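PDB 2FCK: ribosomal-protein-serine acetyltransferase, putative from Vibrio cholerae O1 biovar eltor, which probably transfers an acetyl group to the N-terminal serine or alanine of a protein, though its substrate has not been established. Local coordinates for residues L17-A22 / L63-A68; V29-Q34 / Q81-M86. All coordinates share one frame; numbering follows the deposited sequence. Where two conformers were deposited one is given.

Interaction 1. Residues L17-A22 / L63-A68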
loop_
_atom_site.group_PDB
_atom_site.type_symbol
_atom_site.label_atom_id
_atom_site.label_comp_id
_atom_site.label_asym_id
_atom_site.label_seq_id
_atom_site.Cartn_x
_atom_site.Cartn_y
_atom_site.Cartn_z
ATOM N N LEU A 17 -22.482 -3.654 -10.090
ATOM C CA LEU A 17 -21.134 -4.047 -9.690
ATOM C C LEU A 17 -21.315 -5.075 -8.567
ATOM O O LEU A 17 -21.881 -4.739 -7.528
ATOM C CB LEU A 17 -20.334 -2.822 -9.167
ATOM C CG LEU A 17 -19.676 -1.921 -10.225
ATOM C CD1 LEU A 17 -20.725 -1.278 -11.183
ATOM C CD2 LEU A 17 -18.931 -0.845 -9.464
ATOM N N ARG A 18 -20.789 -6.290 -8.744
ATOM C CA ARG A 18 -21.004 -7.372 -7.773
ATOM C C ARG A 18 -20.000 -8.499 -7.979
ATOM O O ARG A 18 -19.298 -8.541 -8.998
ATOM C CB ARG A 18 -22.426 -7.939 -7.943
ATOM C CG ARG A 18 -22.758 -8.451 -9.374
ATOM C CD ARG A 18 -24.006 -9.326 -9.320
ATOM N NE ARG A 18 -24.451 -9.769 -10.633
ATOM C CZ ARG A 18 -24.018 -10.876 -11.230
ATOM N NH1 ARG A 18 -23.070 -11.612 -10.651
ATOM N NH2 ARG A 18 -24.507 -11.217 -12.419
ATOM N N LEU A 19 -19.977 -9.440 -7.030
ATOM C CA LEU A 19 -19.156 -10.626 -7.195
ATOM C C LEU A 19 -19.622 -11.373 -8.424
ATOM O O LEU A 19 -20.834 -11.670 -8.578
ATOM C CB LEU A 19 -19.350 -11.583 -6.024
ATOM C CG LEU A 19 -18.333 -11.376 -4.941
ATOM C CD1 LEU A 19 -18.698 -12.321 -3.783
ATOM C CD2 LEU A 19 -16.862 -11.593 -5.385
ATOM N N ILE A 20 -18.655 -11.757 -9.247
ATOM C CA ILE A 20 -18.921 -12.767 -10.285
ATOM C C ILE A 20 -19.084 -14.137 -9.608
ATOM O O ILE A 20 -18.285 -14.506 -8.729
ATOM C CB ILE A 20 -17.760 -12.808 -11.302
ATOM C CG1 ILE A 20 -17.550 -11.410 -11.942
ATOM C CG2 ILE A 20 -18.015 -13.898 -12.354
ATOM C CD1 ILE A 20 -16.312 -11.368 -12.857
ATOM N N THR A 21 -20.129 -14.897 -9.982
ATOM C CA THR A 21 -20.354 -16.196 -9.354
ATOM C C THR A 21 -19.734 -17.353 -10.148
ATOM O O THR A 21 -19.398 -17.208 -11.330
ATOM C CB THR A 21 -21.856 -16.484 -9.190
ATOM O OG1 THR A 21 -22.409 -16.705 -10.482
ATOM C CG2 THR A 21 -22.563 -15.320 -8.565
ATOM N N ALA A 22 -19.599 -18.505 -9.482
ATOM C CA ALA A 22 -19.062 -19.719 -10.087
ATOM C C ALA A 22 -19.822 -20.087 -11.365
ATOM O O ALA A 22 -19.219 -20.502 -12.350
ATOM C CB ALA A 22 -19.132 -20.898 -9.093
ATOM N N LEU A 63 -12.802 -15.382 -2.438
ATOM C CA LEU A 63 -12.103 -15.642 -1.186
ATOM C C LEU A 63 -11.655 -14.269 -0.661
ATOM O O LEU A 63 -11.953 -13.933 0.489
ATOM C CB LEU A 63 -10.918 -16.568 -1.447
ATOM C CG LEU A 63 -10.081 -17.048 -0.245
ATOM C CD1 LEU A 63 -10.980 -17.470 0.923
ATOM C CD2 LEU A 63 -9.171 -18.181 -0.706
ATOM N N ASN A 64 -11.019 -13.453 -1.530
ATOM C CA ASN A 64 -10.504 -12.150 -1.103
ATOM C C ASN A 64 -11.626 -11.256 -0.573
ATOM O O ASN A 64 -11.475 -10.607 0.478
ATOM C CB ASN A 64 -9.711 -11.446 -2.181
ATOM C CG ASN A 64 -8.601 -12.299 -2.748
ATOM O OD1 ASN A 64 -8.232 -12.143 -3.914
ATOM N ND2 ASN A 64 -8.070 -13.190 -1.950
ATOM N N TRP A 65 -12.768 -11.293 -1.241
ATOM C CA TRP A 65 -13.919 -10.475 -0.820
ATOM C C TRP A 65 -14.400 -10.888 0.594
ATOM O O TRP A 65 -14.525 -10.058 1.503
ATOM C CB TRP A 65 -14.990 -10.616 -1.863
ATOM C CG TRP A 65 -16.314 -9.892 -1.678
ATOM C CD1 TRP A 65 -17.229 -10.054 -0.649
ATOM C CD2 TRP A 65 -16.949 -9.041 -2.638
ATOM N NE1 TRP A 65 -18.369 -9.300 -0.899
ATOM C CE2 TRP A 65 -18.212 -8.674 -2.110
ATOM C CE3 TRP A 65 -16.543 -8.506 -3.895
ATOM C CZ2 TRP A 65 -19.084 -7.813 -2.800
ATOM C CZ3 TRP A 65 -17.403 -7.664 -4.570
ATOM C CH2 TRP A 65 -18.667 -7.325 -4.021
ATOM N N VAL A 66 -14.623 -12.177 0.801
ATOM C CA VAL A 66 -15.147 -12.665 2.092
ATOM C C VAL A 66 -14.094 -12.436 3.213
ATOM O O VAL A 66 -14.422 -12.302 4.425
ATOM C CB VAL A 66 -15.542 -14.150 1.985
ATOM C CG1 VAL A 66 -16.710 -14.328 0.982
ATOM C CG2 VAL A 66 -14.340 -14.973 1.536
ATOM N N LYS A 67 -12.817 -12.427 2.812
ATOM C CA LYS A 67 -11.720 -12.193 3.794
ATOM C C LYS A 67 -11.520 -10.672 3.990
ATOM O O LYS A 67 -10.679 -10.247 4.797
ATOM C CB LYS A 67 -10.387 -12.804 3.309
ATOM C CG LYS A 67 -10.195 -14.293 3.550
ATOM C CD LYS A 67 -9.136 -14.834 2.592
ATOM C CE LYS A 67 -7.785 -15.037 3.242
ATOM N NZ LYS A 67 -6.774 -15.447 2.197
ATOM N N ALA A 68 -12.262 -9.862 3.227
ATOM C CA ALA A 68 -12.156 -8.388 3.241
ATOM C C ALA A 68 -10.786 -7.823 2.828
ATOM O O ALA A 68 -10.436 -6.700 3.198
ATOM C CB ALA A 68 -12.634 -7.768 4.580
#
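L19 lies across one face of the W65 indole, its isobutyl end overlapping the six-membered ring and the shared ring bond. This is aliphatic-on-aromatic packing inside the GNAT acetyltransferase fold, where helix 51-66 packs against the chain as it leaves strand 15-18, a member of the mixed sheet. CG of L19 makes the CH-pi contact, 3.6 Å from the centroid of the six-membered ring and 17° off its normal. The two methyls spread over the same face: CD2 of L19 reaches CE3 of W65 at 3.4 Å, the tightest approach, while CD1 of L19 lies nearer the five-membered ring, 4.0 Å from CG of W65. The ring can reach this far because CG of W65 is anti to its backbone N (chi1 179°), which extends the indole from the last turn of the helix toward the strand. Its far rim then meets backbone, with CH2 of W65 3.9 Å from N of L19. Y71 and F73 pack edge-to-face with the indole, and NE1 of W65 is hydrogen-bonded to O of T5, so the buried N-H is satisfied by the N-terminal arm. A few residues after W65 the helix ends in a Schellman motif, with A68 at positive phi. R18 starts off away from the helix; E24 forms a salt bridge with its NH2 and F76 a cation-pi contact. The guanidinium also curls round to the next residue, NH1 of R18 donating to O of L19 at 3.0 Å with a bent N-H...O angle of 138°.

Interaction 2. Residues V29-Q34 / Q81-M86; sequences VQCIRQ and QTLVGM
C31 meets strand 83-86 with both atoms of its side chain. CB of C31, pointing from the helix toward the strand, sits 4.0 Å from O of L83 and 4.2 Å from the CD2 methyl of L83, the one apolar side-chain contact between the segments. One bond further out, in the conformer described, SG of C31 runs onto backbone: it is 3.7 Å from O of L83, 4.0 Å from C of V84 and 4.1 Å from N of G85. A trans chi1 of -174° carries the sulfur outward over the peptide that links V84 to G85. The helix thus rests on the start of a long central strand of the GNAT sheet, crossing it almost at right angles (81° between the short axes, 8.3 Å apart). CA of C31 and CA of L83 are 6.5 Å apart, the nearest CA pair between the segments. G85 adds no side chain beside the sulfur, and its backbone angles would press a CB against the preceding carbonyl O. V84 starts away from the helix, and its side chain touches V75 and Y109. W104, on strand 98-105, also touches C31, and a bound glycerol, probably from the crystallisation liquor, lies about 3 Å from the cysteine side chain.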
loop_
_atom_site.group_PDB
_atom_site.type_symbol
_atom_site.label_atom_id
_atom_site.label_comp_id
_atom_site.label_asym_id
_atom_site.label_seq_id
_atom_site.Cartn_x
_atom_site.Cartn_y
_atom_site.Cartn_z
ATOM N N VAL A 29 -15.209 -15.884 -19.648
ATOM C CA VAL A 29 -14.493 -16.349 -20.842
ATOM C C VAL A 29 -14.897 -15.536 -22.084
ATOM O O VAL A 29 -14.007 -15.019 -22.775
ATOM C CB VAL A 29 -14.697 -17.865 -21.072
ATOM C CG1 VAL A 29 -14.383 -18.254 -22.515
ATOM C CG2 VAL A 29 -13.826 -18.631 -20.113
ATOM N N GLN A 30 -16.200 -15.377 -22.325
ATOM C CA GLN A 30 -16.713 -14.524 -23.414
ATOM C C GLN A 30 -16.113 -13.124 -23.350
ATOM O O GLN A 30 -15.705 -12.586 -24.378
ATOM C CB GLN A 30 -18.247 -14.415 -23.452
ATOM C CG GLN A 30 -18.800 -13.287 -24.414
ATOM C CD GLN A 30 -20.327 -13.226 -24.573
ATOM O OE1 GLN A 30 -20.976 -14.255 -24.648
ATOM N NE2 GLN A 30 -20.892 -12.006 -24.659
ATOM N N CYS A 31 -16.057 -12.544 -22.154
ATOM C CA CYS A 31 -15.609 -11.168 -22.015
ATOM C C CYS A 31 -14.159 -10.994 -22.500
ATOM O O CYS A 31 -13.829 -9.991 -23.140
ATOM C CB CYS A 31 -15.784 -10.680 -20.578
ATOM S SG CYS A 31 -15.409 -8.943 -20.326
ATOM N N ILE A 32 -13.311 -11.983 -22.215
ATOM C CA ILE A 32 -11.924 -11.940 -22.640
ATOM C C ILE A 32 -11.819 -12.325 -24.106
ATOM O O ILE A 32 -11.072 -11.691 -24.868
ATOM C CB ILE A 32 -11.079 -12.882 -21.764
ATOM C CG1 ILE A 32 -11.090 -12.362 -20.322
ATOM C CG2 ILE A 32 -9.644 -13.039 -22.343
ATOM C CD1 ILE A 32 -10.439 -11.000 -20.163
ATOM N N ARG A 33 -12.562 -13.365 -24.502
ATOM C CA ARG A 33 -12.434 -13.886 -25.850
ATOM C C ARG A 33 -12.843 -12.828 -26.858
ATOM O O ARG A 33 -12.377 -12.872 -28.004
ATOM C CB ARG A 33 -13.272 -15.123 -26.066
ATOM C CG ARG A 33 -12.493 -16.383 -26.342
ATOM C CD ARG A 33 -12.136 -17.076 -25.107
ATOM N NE ARG A 33 -11.629 -18.417 -25.399
ATOM C CZ ARG A 33 -10.338 -18.774 -25.361
ATOM N NH1 ARG A 33 -9.383 -17.893 -25.079
ATOM N NH2 ARG A 33 -10.004 -20.033 -25.633
ATOM N N GLN A 34 -13.773 -11.950 -26.455
ATOM C CA GLN A 34 -14.324 -10.987 -27.412
ATOM C C GLN A 34 -13.412 -9.764 -27.542
ATOM O O GLN A 34 -13.562 -9.012 -28.515
ATOM C CB GLN A 34 -15.711 -10.509 -27.020
ATOM C CG GLN A 34 -16.772 -11.570 -27.330
ATOM C CD GLN A 34 -16.782 -11.985 -28.786
ATOM O OE1 GLN A 34 -16.816 -11.107 -29.659
ATOM N NE2 GLN A 34 -16.817 -13.315 -29.093
ATOM N N GLN A 81 -27.612 -8.116 -18.405
ATOM C CA GLN A 81 -26.742 -8.900 -17.512
ATOM C C GLN A 81 -25.423 -9.366 -18.170
ATOM O O GLN A 81 -24.796 -10.334 -17.719
ATOM C CB GLN A 81 -27.494 -10.036 -16.820
ATOM C CG GLN A 81 -28.311 -9.596 -15.617
ATOM C CD GLN A 81 -27.462 -9.254 -14.402
ATOM O OE1 GLN A 81 -27.360 -8.088 -14.005
ATOM N NE2 GLN A 81 -26.859 -10.257 -13.809
ATOM N N THR A 82 -24.969 -8.674 -19.212
ATOM C CA THR A 82 -23.689 -9.084 -19.764
ATOM C C THR A 82 -22.555 -8.482 -18.991
ATOM O O THR A 82 -22.649 -7.365 -18.535
ATOM C CB THR A 82 -23.529 -8.904 -21.271
ATOM O OG1 THR A 82 -22.625 -7.862 -21.614
ATOM C CG2 THR A 82 -24.843 -8.748 -21.952
ATOM N N LEU A 83 -21.510 -9.279 -18.822
ATOM C CA LEU A 83 -20.315 -8.811 -18.132
ATOM C C LEU A 83 -19.487 -7.946 -19.045
ATOM O O LEU A 83 -19.072 -8.394 -20.120
ATOM C CB LEU A 83 -19.505 -10.033 -17.705
ATOM C CG LEU A 83 -18.202 -9.819 -16.956
ATOM C CD1 LEU A 83 -18.436 -9.146 -15.599
ATOM C CD2 LEU A 83 -17.523 -11.208 -16.803
ATOM N N VAL A 84 -19.198 -6.715 -18.624
ATOM C CA VAL A 84 -18.449 -5.763 -19.494
ATOM C C VAL A 84 -17.027 -5.488 -19.053
ATOM O O VAL A 84 -16.230 -4.868 -19.782
ATOM C CB VAL A 84 -19.190 -4.384 -19.673
ATOM C CG1 VAL A 84 -20.618 -4.612 -20.130
ATOM C CG2 VAL A 84 -19.146 -3.568 -18.406
ATOM N N GLY A 85 -16.687 -5.988 -17.861
ATOM C CA GLY A 85 -15.368 -5.709 -17.298
ATOM C C GLY A 85 -15.354 -5.881 -15.794
ATOM O O GLY A 85 -16.260 -6.532 -15.218
HETATM N N MSE A 86 -14.320 -5.326 -15.159
HETATM C CA MSE A 86 -14.192 -5.426 -13.693
HETATM C C MSE A 86 -13.585 -4.129 -13.175
HETATM O O MSE A 86 -12.790 -3.465 -13.872
HETATM C CB MSE A 86 -13.322 -6.611 -13.312
HETATM C CG MSE A 86 -13.978 -7.960 -13.605
HETATM SE SE MSE A 86 -12.864 -9.396 -12.835
HETATM C CE MSE A 86 -13.611 -9.289 -11.028
#

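How the interactions relate
Both contacts are buried, lie about 13 Å from the centre of the chain, and set a helix against the same mixed sheet; their centres are about 17 Å apart. Interaction 1 brings helix 51-66 to the chain just after strand 15-18 through an aliphatic side chain on an aromatic face, whereas interaction 2 lays helix 25-33 over strand 83-93 largely by a sulfur against peptide atoms. The segments alternate along the chain: 17-22, 29-34, 63-68, 81-86. I20, in segment 17-22 but not in its contact with the helix, bridges to the other pair: CD1 of I20 lies 4.1 Å from CD1 of L83.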